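PDB 4MF4: HpcH/HpaI aldolase/citrate lyase family protein from Burkholderia cenocepacia, which belongs to the HpcH/HpaI aldolase/citrate lyase family, folds as a TIM barrel and forms an assembly of six chains. Local coordinates for residues A[15-20]-A[182-187]; A[46-51]-A[247-252]; A[91-96]-A[119-124]; A[132-137]-A[149-154]. All coordinates share one frame; numbering follows the deposited sequence. Where two conformers were deposited one is given.

Contact 1 of 4, residues A[15-20]-A[182-187]; sequences SLKQRL and GVDCLF
Lys17 and Asp184 form the polar half of this contact, though they are not bonded to each other. The methylene CE of Lys17 lies 3.9 Å from Asp184 OD2, while Lys17 NZ stops 4.6 Å from that same oxygen. With CG anti to the backbone N (chi1 -168°) and the chain extended beyond it, the lysine passes the carboxylate and spends its ammonium on the carbonyls of Ala157 and Val159. Asp184 is held from elsewhere too: OD1 makes a salt bridge with Arg21, and OD2 accepts from the backbone N of Val161. The nearby positive charge of Lys17 would probably still favour the ionised form of Asp184.

Helix 15-22 here lies against an end of the TIM barrel, where the chain enters strand 185-188. A water joins the two backbones, donating to Leu20 O at 3.0 Å and to Asp184 O at 2.7 Å.

The apolar share is small and rests on Leu20, whose CD1 sits 4.4 Å from Cys185 CB and whose CB faces the carbonyl of Asp184. Both Leu20 and Cys185 also touch Leu246 of the last barrel strand, and Leu20 packs on Leu27 of the first.

Contact 2 of 4, residues A[46-51]-A[247-252]; sequences AGYDWL and ITVSAD
Tyr48 and Val249 are the residues whose CA atoms come nearest, and even these stand 9.3 Å apart, so side chains make the contact, one of them reaching a backbone carbonyl. Both segments belong to the eight-stranded parallel TIM barrel: 46-51 leads into strand 50-54, and 247-252 follows the last strand, 246-251, to its end and enters the next helix at Asp252. Strand 27-32 lies between these two in the sheet, and Trp50 pairs through its backbone with Tyr28 and Leu30 of that strand. Val249 is the centre of an inverse gamma turn, a kink near the end of strand 246-251.

Tyr48 meets Val249 with the edge of its ring, the two side chains crossing at about a right angle. Tyr48 CE2 lies 4.0 Å from Val249 CG2, and Val249 CB sits in the ring plane. The phenol oxygen reaches further, to a hydrogen bond with the carbonyl of Thr260 in the second subunit, and Val249 packs on Ala263 of that same subunit.

Trp50 has CG between its backbone N and carbonyl carbon (chi1 56°), which carries the indole across toward strand 246-251. NE1 bonds to the carbonyl of Leu27, fixing how the ring is turned. The six-membered part then presents its rim to Thr248, whose hydroxyl is engaged with Ile228 O. Thr248 OG1 lies near the indole plane, 3.2 Å from Trp50 CH2.

Contact 3 of 4, residues A[91-96]-A[119-124]; sequences WLVKRA and VRLTRF
Val93 meets Leu121 and Thr122 with both of its methyl branches. Ahead of it in helix 90-98, Trp91 and Leu92 turn to other neighbours, each packing on Trp91 of the fourth subunit. Val93 itself points toward Leu121 and the turn that follows. Val93 CG1, anti to the backbone N (chi1 169°), rests 3.7 Å from Leu121 O and 4.3 Å from Thr122 CG2. On the other branch, Val93 CG2 lies 4.0 Å from Leu121 CD1, and the valine and leucine side chains cross at about a right angle. The threonine methyl is steadied from its own side of the contact: Thr122 OG1 donates to Val119 O at 2.8 Å, in the carbonyl plane and on a lone pair, and accepts from Arg123 NH1.

Further along, Lys94 and Arg95 serve the assembly, making salt bridges to Glu56 and Asp61 of the third subunit, respectively. Ala96 turns to Leu104 of strand 103-106.

In the TIM barrel this joins two successive outer helices, 90-98 and 112-121, with strand 103-106 between them in the chain. That strand lies beneath the contact: Val93 touches its Leu104 and Phe106, and Thr122 reaches Phe106 as well.

Contact 4 of 4, residues A[132-137]-A[149-154]; sequences GLRGVA and RDYLQT
Arg134 and Tyr151 both start with CG anti to the backbone N (chi1 -168° in the arginine), and the arginine chain stays extended as far as NE, which brings the guanidinium up to the phenol hydroxyl. The meeting takes place in a long excursion of the TIM barrel chain, between outer helix 112-121 and strand 160-165, where the short helix 151-154 folds back against the irregular segment 132-137.

Two nitrogens converge on one oxygen. Arg134 NH2 donates to Tyr151 OH at 2.7 Å with a bent N-H...O angle of 135°, and NH1 adds a weak bond to the same hydroxyl at 2.8 Å. The guanidinium and ring planes are nearly perpendicular, 83° apart, and NH2 lies in the plane of the phenol ring at its edge. Sharing one acceptor leaves neither bond straight, but the pair limits how the guanidinium can turn. NH2 also has a long, weak ion pair with Asp98, which may help orient it.

Beside this polar grip lies a small apolar one. Leu152 reaches across to Val136, and both also touch the third subunit, Leu152 packing on its Leu200 and Val136 on its Ala191; Asp192 of that subunit accepts from Val136 N. Both methyls of Leu152 abut the same valine branch, Val136 CG1 lying 3.7 Å from Leu152 CD1 and 3.8 Å from Leu152 CD2.

Overall arrangement
Contacts 1 and 2 both involve strands of the barrel, their centres about 16 Å apart, and they meet where Phe187 CZ lies 3.5 Å from Thr248 OG1. Contact 3 belongs to the outer helices, about 17 Å from contact 1 between centres; there Val119 CG2 packs 3.6 Å from Gly182 O. Contact 4 is the most peripheral, yet its centre is only about 11 Å from that of contact 3, and the two are joined through backbone: Leu133 N lies 2.8 Å from Arg120 O and Arg134 N 2.9 Å from Arg123 O, probable hydrogen bonds. Contacts 3 and 4 touch the third subunit, whereas contact 2, across the chain's centre from both, meets the second.

Contact 1 of 4, residues A[15-20]-A[182-187]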
loop_
_atom_site.group_PDB
_atom_site.type_symbol
_atom_site.label_atom_id
_atom_site.label_comp_id
_atom_site.label_asym_id
_atom_site.label_seq_id
_atom_site.Cartn_x
_atom_site.Cartn_y
_atom_site.Cartn_z
ATOM N N SER A 15 4.209 -23.366 -21.029
ATOM C CA SER A 15 5.346 -23.868 -21.777
ATOM C C SER A 15 6.396 -24.463 -20.850
ATOM O O SER A 15 7.224 -25.279 -21.291
ATOM C CB SER A 15 5.969 -22.750 -22.626
ATOM O OG SER A 15 6.655 -21.786 -21.839
ATOM N N LEU A 16 6.381 -24.044 -19.578
ATOM C CA LEU A 16 7.312 -24.577 -18.594
ATOM C C LEU A 16 6.950 -26.015 -18.268
ATOM O O LEU A 16 7.837 -26.883 -18.182
ATOM C CB LEU A 16 7.351 -23.733 -17.317
ATOM C CG LEU A 16 8.463 -24.104 -16.348
ATOM C CD1 LEU A 16 9.828 -23.823 -16.954
ATOM C CD2 LEU A 16 8.323 -23.369 -15.019
ATOM N N LYS A 17 5.659 -26.282 -18.095
ATOM C CA LYS A 17 5.189 -27.647 -17.874
ATOM C C LYS A 17 5.541 -28.547 -19.058
ATOM O O LYS A 17 5.988 -29.687 -18.871
ATOM C CB LYS A 17 3.676 -27.703 -17.668
ATOM C CG LYS A 17 3.181 -29.031 -17.148
ATOM C CD LYS A 17 1.644 -29.092 -17.078
ATOM C CE LYS A 17 1.145 -30.441 -16.527
ATOM N NZ LYS A 17 -0.313 -30.430 -16.164
ATOM N N GLN A 18 5.292 -28.031 -20.266
ATOM C CA GLN A 18 5.477 -28.826 -21.468
ATOM C C GLN A 18 6.963 -29.190 -21.612
ATOM O O GLN A 18 7.313 -30.352 -21.848
ATOM C CB GLN A 18 4.913 -28.072 -22.674
ATOM C CG GLN A 18 5.172 -28.713 -24.025
ATOM C CD GLN A 18 6.469 -28.204 -24.644
ATOM O OE1 GLN A 18 6.625 -26.997 -24.894
ATOM N NE2 GLN A 18 7.410 -29.111 -24.878
ATOM N N ARG A 19 7.832 -28.194 -21.472
ATOM C CA ARG A 19 9.273 -28.442 -21.521
ATOM C C ARG A 19 9.741 -29.384 -20.410
ATOM O O ARG A 19 10.514 -30.306 -20.683
ATOM C CB ARG A 19 10.054 -27.134 -21.493
ATOM C CG ARG A 19 9.969 -26.355 -22.801
ATOM C CD ARG A 19 10.585 -24.972 -22.659
ATOM N NE ARG A 19 9.670 -23.987 -22.108
ATOM C CZ ARG A 19 10.052 -22.788 -21.690
ATOM N NH1 ARG A 19 11.327 -22.469 -21.730
ATOM N NH2 ARG A 19 9.180 -21.932 -21.202
ATOM N N LEU A 20 9.262 -29.182 -19.180
ATOM C CA LEU A 20 9.620 -30.087 -18.051
ATOM C C LEU A 20 9.289 -31.561 -18.319
ATOM O O LEU A 20 10.102 -32.439 -18.001
ATOM C CB LEU A 20 8.939 -29.695 -16.747
ATOM C CG LEU A 20 9.479 -28.485 -15.978
ATOM C CD1 LEU A 20 8.471 -28.216 -14.896
ATOM C CD2 LEU A 20 10.868 -28.699 -15.395
ATOM N N GLY A 182 1.086 -36.466 -11.507
ATOM C CA GLY A 182 0.953 -35.034 -11.301
ATOM C C GLY A 182 2.171 -34.309 -10.741
ATOM O O GLY A 182 2.172 -33.080 -10.687
ATOM N N VAL A 183 3.200 -35.037 -10.311
ATOM C CA VAL A 183 4.475 -34.432 -9.903
ATOM C C VAL A 183 5.305 -34.181 -11.161
ATOM O O VAL A 183 5.726 -35.120 -11.827
ATOM C CB VAL A 183 5.266 -35.333 -8.920
ATOM C CG1 VAL A 183 6.725 -34.872 -8.769
ATOM C CG2 VAL A 183 4.576 -35.341 -7.582
ATOM N N ASP A 184 5.525 -32.919 -11.520
ATOM C CA ASP A 184 6.220 -32.601 -12.789
ATOM C C ASP A 184 7.714 -32.327 -12.555
ATOM O O ASP A 184 8.490 -32.308 -13.502
ATOM C CB ASP A 184 5.592 -31.394 -13.487
ATOM C CG ASP A 184 4.088 -31.566 -13.743
ATOM O OD1 ASP A 184 3.694 -32.593 -14.380
ATOM O OD2 ASP A 184 3.297 -30.710 -13.273
ATOM N N CYS A 185 8.138 -32.120 -11.305
ATOM C CA CYS A 185 9.533 -31.843 -11.048
ATOM C C CYS A 185 9.872 -32.106 -9.600
ATOM O O CYS A 185 9.086 -31.746 -8.744
ATOM C CB CYS A 185 9.792 -30.358 -11.315
ATOM S SG CYS A 185 11.539 -29.877 -11.157
ATOM N N LEU A 186 11.046 -32.667 -9.323
ATOM C CA LEU A 186 11.525 -32.812 -7.956
ATOM C C LEU A 186 12.508 -31.686 -7.741
ATOM O O LEU A 186 13.434 -31.550 -8.536
ATOM C CB LEU A 186 12.250 -34.140 -7.739
ATOM C CG LEU A 186 11.519 -35.422 -8.061
ATOM C CD1 LEU A 186 12.468 -36.622 -8.042
ATOM C CD2 LEU A 186 10.351 -35.602 -7.119
ATOM N N PHE A 187 12.362 -30.900 -6.670
ATOM C CA PHE A 187 13.288 -29.781 -6.473
ATOM C C PHE A 187 14.136 -29.950 -5.215
ATOM O O PHE A 187 13.615 -30.152 -4.140
ATOM C CB PHE A 187 12.483 -28.487 -6.439
ATOM C CG PHE A 187 13.322 -27.236 -6.450
ATOM C CD1 PHE A 187 13.778 -26.704 -5.277
ATOM C CD2 PHE A 187 13.584 -26.576 -7.626
ATOM C CE1 PHE A 187 14.492 -25.530 -5.271
ATOM C CE2 PHE A 187 14.310 -25.401 -7.639
ATOM C CZ PHE A 187 14.741 -24.868 -6.457
HETATM O O HOH W 1 9.092 -33.961 -15.615
#

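Contact 2 of 4, residues A[46-51]-A[247-252]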
loop_
_atom_site.group_PDB
_atom_site.type_symbol
_atom_site.label_atom_id
_atom_site.label_comp_id
_atom_site.label_asym_id
_atom_site.label_seq_id
_atom_site.Cartn_x
_atom_site.Cartn_y
_atom_site.Cartn_z
ATOM N N ALA A 46 15.643 -10.309 -18.525
ATOM C CA ALA A 46 16.971 -10.839 -18.282
ATOM C C ALA A 46 17.262 -12.155 -19.026
ATOM O O ALA A 46 18.380 -12.652 -18.961
ATOM C CB ALA A 46 17.193 -11.014 -16.785
ATOM N N GLY A 47 16.262 -12.705 -19.712
ATOM C CA GLY A 47 16.431 -13.913 -20.527
ATOM C C GLY A 47 16.212 -15.268 -19.854
ATOM O O GLY A 47 16.438 -16.317 -20.470
ATOM N N TYR A 48 15.788 -15.284 -18.606
ATOM C CA TYR A 48 15.631 -16.564 -17.875
ATOM C C TYR A 48 14.399 -17.316 -18.397
ATOM O O TYR A 48 13.407 -16.706 -18.856
ATOM C CB TYR A 48 15.511 -16.319 -16.371
ATOM C CG TYR A 48 16.845 -16.029 -15.753
ATOM C CD1 TYR A 48 17.410 -14.781 -15.834
ATOM C CD2 TYR A 48 17.540 -17.017 -15.071
ATOM C CE1 TYR A 48 18.698 -14.540 -15.319
ATOM C CE2 TYR A 48 18.789 -16.781 -14.526
ATOM C CZ TYR A 48 19.361 -15.548 -14.655
ATOM O OH TYR A 48 20.567 -15.320 -14.066
ATOM N N ASP A 49 14.451 -18.638 -18.326
ATOM C CA ASP A 49 13.264 -19.473 -18.679
ATOM C C ASP A 49 12.135 -19.339 -17.643
ATOM O O ASP A 49 10.942 -19.404 -17.997
ATOM C CB ASP A 49 13.701 -20.906 -18.860
ATOM C CG ASP A 49 14.818 -21.029 -19.883
ATOM O OD1 ASP A 49 14.577 -20.548 -21.017
ATOM O OD2 ASP A 49 15.948 -21.513 -19.549
ATOM N N TRP A 50 12.492 -19.185 -16.366
ATOM C CA TRP A 50 11.467 -19.020 -15.321
ATOM C C TRP A 50 11.926 -18.073 -14.240
ATOM O O TRP A 50 13.123 -17.863 -14.080
ATOM C CB TRP A 50 11.046 -20.390 -14.737
ATOM C CG TRP A 50 12.164 -21.197 -14.195
ATOM C CD1 TRP A 50 13.093 -21.917 -14.905
ATOM C CD2 TRP A 50 12.492 -21.371 -12.819
ATOM N NE1 TRP A 50 13.986 -22.521 -14.046
ATOM C CE2 TRP A 50 13.641 -22.196 -12.760
ATOM C CE3 TRP A 50 11.944 -20.894 -11.628
ATOM C CZ2 TRP A 50 14.231 -22.569 -11.563
ATOM C CZ3 TRP A 50 12.522 -21.300 -10.431
ATOM C CH2 TRP A 50 13.680 -22.117 -10.424
ATOM N N LEU A 51 10.973 -17.479 -13.524
ATOM C CA LEU A 51 11.255 -16.605 -12.399
ATOM C C LEU A 51 10.377 -17.015 -11.226
ATOM O O LEU A 51 9.194 -17.256 -11.408
ATOM C CB LEU A 51 10.941 -15.146 -12.743
ATOM C CG LEU A 51 11.695 -14.500 -13.904
ATOM C CD1 LEU A 51 11.126 -13.121 -14.247
ATOM C CD2 LEU A 51 13.147 -14.326 -13.543
ATOM N N ILE A 247 17.239 -25.325 -13.028
ATOM C CA ILE A 247 18.350 -24.831 -12.243
ATOM C C ILE A 247 18.140 -23.353 -11.922
ATOM O O ILE A 247 17.985 -22.551 -12.844
ATOM C CB ILE A 247 19.670 -25.004 -12.995
ATOM C CG1 ILE A 247 19.941 -26.492 -13.226
ATOM C CG2 ILE A 247 20.803 -24.395 -12.182
ATOM C CD1 ILE A 247 21.167 -26.791 -14.060
ATOM N N THR A 248 18.116 -23.029 -10.629
ATOM C CA THR A 248 17.970 -21.665 -10.148
ATOM C C THR A 248 19.367 -21.073 -10.028
ATOM O O THR A 248 20.172 -21.596 -9.283
ATOM C CB THR A 248 17.350 -21.582 -8.726
ATOM O OG1 THR A 248 16.233 -22.454 -8.572
ATOM C CG2 THR A 248 16.889 -20.197 -8.417
ATOM N N VAL A 249 19.631 -19.974 -10.743
ATOM C CA VAL A 249 20.913 -19.265 -10.703
ATOM C C VAL A 249 20.847 -18.182 -9.621
ATOM O O VAL A 249 20.801 -16.970 -9.909
ATOM C CB VAL A 249 21.310 -18.677 -12.093
ATOM C CG1 VAL A 249 22.746 -18.197 -12.092
ATOM C CG2 VAL A 249 21.156 -19.676 -13.223
ATOM N N SER A 250 20.799 -18.641 -8.372
ATOM C CA SER A 250 20.698 -17.790 -7.191
ATOM C C SER A 250 19.456 -16.876 -7.201
ATOM O O SER A 250 18.423 -17.244 -7.733
ATOM C CB SER A 250 22.014 -17.026 -6.987
ATOM O OG SER A 250 22.116 -16.414 -5.706
ATOM N N ALA A 251 19.563 -15.689 -6.615
ATOM C CA ALA A 251 18.397 -14.825 -6.275
ATOM C C ALA A 251 18.741 -13.384 -6.601
ATOM O O ALA A 251 19.951 -12.980 -6.593
ATOM C CB ALA A 251 18.076 -14.956 -4.780
ATOM N N ASP A 252 17.689 -12.626 -6.895
ATOM C CA ASP A 252 17.800 -11.201 -7.217
ATOM C C ASP A 252 18.618 -10.435 -6.178
ATOM O O ASP A 252 19.561 -9.733 -6.552
ATOM C CB ASP A 252 16.399 -10.553 -7.389
ATOM C CG ASP A 252 15.467 -10.758 -6.191
ATOM O OD1 ASP A 252 15.814 -11.419 -5.172
ATOM O OD2 ASP A 252 14.348 -10.206 -6.249
#

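Contact 3 of 4, residues A[91-96]-A[119-124]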
loop_
_atom_site.group_PDB
_atom_site.type_symbol
_atom_site.label_atom_id
_atom_site.label_comp_id
_atom_site.label_asym_id
_atom_site.label_seq_id
_atom_site.Cartn_x
_atom_site.Cartn_y
_atom_site.Cartn_z
ATOM N N TRP A 91 -6.334 -22.924 1.349
ATOM C CA TRP A 91 -6.614 -21.503 1.088
ATOM C C TRP A 91 -5.451 -20.746 0.444
ATOM O O TRP A 91 -5.661 -19.885 -0.416
ATOM C CB TRP A 91 -7.123 -20.797 2.360
ATOM C CG TRP A 91 -6.087 -20.293 3.325
ATOM C CD1 TRP A 91 -5.539 -20.989 4.367
ATOM C CD2 TRP A 91 -5.561 -18.953 3.435
ATOM N NE1 TRP A 91 -4.655 -20.184 5.086
ATOM C CE2 TRP A 91 -4.644 -18.938 4.527
ATOM C CE3 TRP A 91 -5.751 -17.782 2.720
ATOM C CZ2 TRP A 91 -3.992 -17.782 4.936
ATOM C CZ3 TRP A 91 -5.077 -16.639 3.110
ATOM C CH2 TRP A 91 -4.200 -16.651 4.198
ATOM N N LEU A 92 -4.219 -21.071 0.834
ATOM C CA LEU A 92 -3.014 -20.482 0.217
ATOM C C LEU A 92 -2.813 -20.912 -1.248
ATOM O O LEU A 92 -2.427 -20.121 -2.099
ATOM C CB LEU A 92 -1.795 -20.892 1.040
ATOM C CG LEU A 92 -1.737 -20.256 2.421
ATOM C CD1 LEU A 92 -0.709 -20.915 3.331
ATOM C CD2 LEU A 92 -1.465 -18.745 2.289
ATOM N N VAL A 93 -3.089 -22.166 -1.538
ATOM C CA VAL A 93 -2.962 -22.708 -2.901
ATOM C C VAL A 93 -4.009 -22.097 -3.822
ATOM O O VAL A 93 -3.700 -21.758 -4.937
ATOM C CB VAL A 93 -3.065 -24.244 -2.900
ATOM C CG1 VAL A 93 -3.215 -24.855 -4.298
ATOM C CG2 VAL A 93 -1.863 -24.838 -2.190
ATOM N N LYS A 94 -5.244 -21.992 -3.331
ATOM C CA LYS A 94 -6.329 -21.314 -3.981
ATOM C C LYS A 94 -5.935 -19.876 -4.344
ATOM O O LYS A 94 -6.126 -19.455 -5.476
ATOM C CB LYS A 94 -7.490 -21.305 -2.984
ATOM C CG LYS A 94 -8.853 -21.073 -3.520
ATOM C CD LYS A 94 -9.876 -21.357 -2.420
ATOM C CE LYS A 94 -10.036 -22.827 -2.140
ATOM N NZ LYS A 94 -10.736 -22.999 -0.833
ATOM N N ARG A 95 -5.399 -19.129 -3.386
ATOM C CA ARG A 95 -4.938 -17.742 -3.656
ATOM C C ARG A 95 -3.933 -17.680 -4.842
ATOM O O ARG A 95 -4.058 -16.862 -5.746
ATOM C CB ARG A 95 -4.313 -17.113 -2.419
ATOM C CG ARG A 95 -5.273 -16.695 -1.305
ATOM C CD ARG A 95 -6.259 -15.643 -1.707
ATOM N NE ARG A 95 -7.016 -15.133 -0.543
ATOM C CZ ARG A 95 -6.577 -14.248 0.347
ATOM N NH1 ARG A 95 -5.323 -13.772 0.305
ATOM N NH2 ARG A 95 -7.385 -13.853 1.325
ATOM N N ALA A 96 -2.944 -18.555 -4.835
ATOM C CA ALA A 96 -1.917 -18.510 -5.880
ATOM C C ALA A 96 -2.502 -18.902 -7.248
ATOM O O ALA A 96 -2.278 -18.227 -8.231
ATOM C CB ALA A 96 -0.770 -19.420 -5.519
ATOM N N VAL A 119 -0.877 -32.152 -5.247
ATOM C CA VAL A 119 -1.496 -32.252 -6.568
ATOM C C VAL A 119 -3.002 -32.076 -6.541
ATOM O O VAL A 119 -3.517 -31.327 -7.347
ATOM C CB VAL A 119 -1.163 -33.598 -7.292
ATOM C CG1 VAL A 119 -1.954 -33.752 -8.602
ATOM C CG2 VAL A 119 0.318 -33.673 -7.612
ATOM N N ARG A 120 -3.696 -32.776 -5.646
ATOM C CA ARG A 120 -5.152 -32.675 -5.514
ATOM C C ARG A 120 -5.607 -31.244 -5.329
ATOM O O ARG A 120 -6.630 -30.836 -5.856
ATOM C CB ARG A 120 -5.663 -33.477 -4.293
ATOM C CG ARG A 120 -5.571 -34.994 -4.413
ATOM C CD ARG A 120 -6.060 -35.664 -3.123
ATOM N NE ARG A 120 -7.498 -35.426 -2.965
ATOM C CZ ARG A 120 -8.228 -35.722 -1.894
ATOM N NH1 ARG A 120 -7.668 -36.249 -0.812
ATOM N NH2 ARG A 120 -9.542 -35.463 -1.900
ATOM N N LEU A 121 -4.859 -30.491 -4.537
ATOM C CA LEU A 121 -5.183 -29.112 -4.232
ATOM C C LEU A 121 -5.118 -28.253 -5.472
ATOM O O LEU A 121 -5.778 -27.221 -5.510
ATOM C CB LEU A 121 -4.291 -28.512 -3.154
ATOM C CG LEU A 121 -4.398 -29.044 -1.727
ATOM C CD1 LEU A 121 -3.365 -28.287 -0.902
ATOM C CD2 LEU A 121 -5.769 -28.892 -1.083
ATOM N N THR A 122 -4.403 -28.689 -6.496
ATOM C CA THR A 122 -4.310 -27.940 -7.763
ATOM C C THR A 122 -5.255 -28.349 -8.887
ATOM O O THR A 122 -5.250 -27.698 -9.953
ATOM C CB THR A 122 -2.868 -27.953 -8.345
ATOM O OG1 THR A 122 -2.576 -29.226 -8.949
ATOM C CG2 THR A 122 -1.872 -27.612 -7.286
ATOM N N ARG A 123 -6.099 -29.362 -8.639
ATOM C CA ARG A 123 -6.958 -29.930 -9.674
ATOM C C ARG A 123 -8.456 -29.713 -9.378
ATOM O O ARG A 123 -8.923 -29.991 -8.303
ATOM C CB ARG A 123 -6.713 -31.434 -9.822
ATOM C CG ARG A 123 -5.310 -31.847 -10.312
ATOM C CD ARG A 123 -4.897 -31.085 -11.556
ATOM N NE ARG A 123 -3.827 -31.709 -12.325
ATOM C CZ ARG A 123 -2.528 -31.410 -12.250
ATOM N NH1 ARG A 123 -2.050 -30.504 -11.407
ATOM N NH2 ARG A 123 -1.674 -32.039 -13.052
ATOM N N PHE A 124 -9.174 -29.183 -10.358
ATOM C CA PHE A 124 -10.616 -29.272 -10.386
ATOM C C PHE A 124 -11.067 -30.738 -10.465
ATOM O O PHE A 124 -10.497 -31.514 -11.229
ATOM C CB PHE A 124 -11.135 -28.551 -11.601
ATOM C CG PHE A 124 -10.980 -27.056 -11.540
ATOM C CD1 PHE A 124 -11.338 -26.359 -10.416
ATOM C CD2 PHE A 124 -10.519 -26.359 -12.654
ATOM C CE1 PHE A 124 -11.233 -24.975 -10.387
ATOM C CE2 PHE A 124 -10.409 -24.997 -12.637
ATOM C CZ PHE A 124 -10.749 -24.294 -11.496
#

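Contact 4 of 4, residues A[132-137]-A[149-154]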
loop_
_atom_site.group_PDB
_atom_site.type_symbol
_atom_site.label_atom_id
_atom_site.label_comp_id
_atom_site.label_asym_id
_atom_site.label_seq_id
_atom_site.Cartn_x
_atom_site.Cartn_y
_atom_site.Cartn_z
ATOM N N GLY A 132 -10.081 -34.281 -7.184
ATOM C CA GLY A 132 -9.563 -32.894 -7.185
ATOM C C GLY A 132 -10.173 -32.085 -6.078
ATOM O O GLY A 132 -11.359 -32.246 -5.789
ATOM N N LEU A 133 -9.375 -31.209 -5.472
ATOM C CA LEU A 133 -9.851 -30.380 -4.383
ATOM C C LEU A 133 -9.849 -28.882 -4.702
ATOM O O LEU A 133 -10.188 -28.071 -3.842
ATOM C CB LEU A 133 -9.029 -30.637 -3.133
ATOM C CG LEU A 133 -9.214 -31.976 -2.435
ATOM C CD1 LEU A 133 -8.346 -32.004 -1.206
ATOM C CD2 LEU A 133 -10.668 -32.228 -2.038
ATOM N N ARG A 134 -9.525 -28.515 -5.937
ATOM C CA ARG A 134 -9.550 -27.107 -6.304
ATOM C C ARG A 134 -10.989 -26.515 -6.375
ATOM O O ARG A 134 -11.854 -27.015 -7.078
ATOM C CB ARG A 134 -8.822 -26.855 -7.618
ATOM C CG ARG A 134 -8.594 -25.371 -7.862
ATOM C CD ARG A 134 -7.917 -25.074 -9.178
ATOM N NE ARG A 134 -7.927 -23.615 -9.336
ATOM C CZ ARG A 134 -7.487 -22.942 -10.388
ATOM N NH1 ARG A 134 -6.886 -23.565 -11.405
ATOM N NH2 ARG A 134 -7.591 -21.604 -10.364
ATOM N N GLY A 135 -11.181 -25.402 -5.668
ATOM C CA GLY A 135 -12.467 -24.692 -5.594
ATOM C C GLY A 135 -12.711 -23.856 -6.820
ATOM O O GLY A 135 -11.785 -23.253 -7.366
ATOM N N VAL A 136 -13.969 -23.836 -7.258
ATOM C CA VAL A 136 -14.383 -23.239 -8.500
ATOM C C VAL A 136 -14.811 -21.781 -8.273
ATOM O O VAL A 136 -15.693 -21.501 -7.464
ATOM C CB VAL A 136 -15.577 -24.050 -9.075
ATOM C CG1 VAL A 136 -16.101 -23.424 -10.335
ATOM C CG2 VAL A 136 -15.174 -25.510 -9.317
ATOM N N ALA A 137 -14.217 -20.847 -8.987
ATOM C CA ALA A 137 -14.755 -19.499 -9.023
ATOM C C ALA A 137 -14.396 -18.907 -10.393
ATOM O O ALA A 137 -13.204 -18.814 -10.752
ATOM C CB ALA A 137 -14.214 -18.662 -7.881
ATOM N N ARG A 149 -14.326 -18.492 -20.925
ATOM C CA ARG A 149 -15.598 -19.195 -20.615
ATOM C C ARG A 149 -15.422 -20.703 -20.359
ATOM O O ARG A 149 -16.248 -21.322 -19.686
ATOM C CB ARG A 149 -16.624 -18.994 -21.751
ATOM N N ASP A 150 -14.362 -21.267 -20.925
ATOM C CA ASP A 150 -13.997 -22.686 -20.756
ATOM C C ASP A 150 -12.767 -22.874 -19.812
ATOM O O ASP A 150 -12.000 -23.832 -19.989
ATOM C CB ASP A 150 -13.610 -23.252 -22.129
ATOM C CG ASP A 150 -12.454 -22.502 -22.713
ATOM O OD1 ASP A 150 -12.262 -21.361 -22.222
ATOM O OD2 ASP A 150 -11.729 -23.018 -23.592
ATOM N N TYR A 151 -12.565 -21.949 -18.864
ATOM C CA TYR A 151 -11.463 -22.030 -17.885
ATOM C C TYR A 151 -11.529 -23.363 -17.150
ATOM O O TYR A 151 -10.545 -24.065 -17.040
ATOM C CB TYR A 151 -11.548 -20.894 -16.852
ATOM C CG TYR A 151 -10.462 -20.982 -15.805
ATOM C CD1 TYR A 151 -9.138 -20.915 -16.182
ATOM C CD2 TYR A 151 -10.752 -21.130 -14.452
ATOM C CE1 TYR A 151 -8.110 -21.017 -15.258
ATOM C CE2 TYR A 151 -9.722 -21.222 -13.504
ATOM C CZ TYR A 151 -8.394 -21.166 -13.921
ATOM O OH TYR A 151 -7.314 -21.271 -13.021
ATOM N N LEU A 152 -12.717 -23.724 -16.683
ATOM C CA LEU A 152 -12.898 -24.987 -15.955
ATOM C C LEU A 152 -12.441 -26.260 -16.716
ATOM O O LEU A 152 -11.811 -27.128 -16.113
ATOM C CB LEU A 152 -14.340 -25.118 -15.476
ATOM C CG LEU A 152 -14.722 -24.026 -14.486
ATOM C CD1 LEU A 152 -16.162 -24.161 -14.007
ATOM C CD2 LEU A 152 -13.768 -24.040 -13.322
ATOM N N GLN A 153 -12.719 -26.331 -18.025
ATOM C CA GLN A 153 -12.419 -27.506 -18.835
ATOM C C GLN A 153 -10.961 -27.579 -19.264
ATOM O O GLN A 153 -10.510 -28.616 -19.709
ATOM C CB GLN A 153 -13.298 -27.525 -20.094
ATOM N N THR A 154 -10.229 -26.464 -19.177
ATOM C CA THR A 154 -8.902 -26.393 -19.749
ATOM C C THR A 154 -7.783 -26.087 -18.698
ATOM O O THR A 154 -6.585 -26.223 -19.010
ATOM C CB THR A 154 -8.929 -25.335 -20.874
ATOM O OG1 THR A 154 -9.436 -24.115 -20.336
ATOM C CG2 THR A 154 -9.909 -25.756 -22.010
#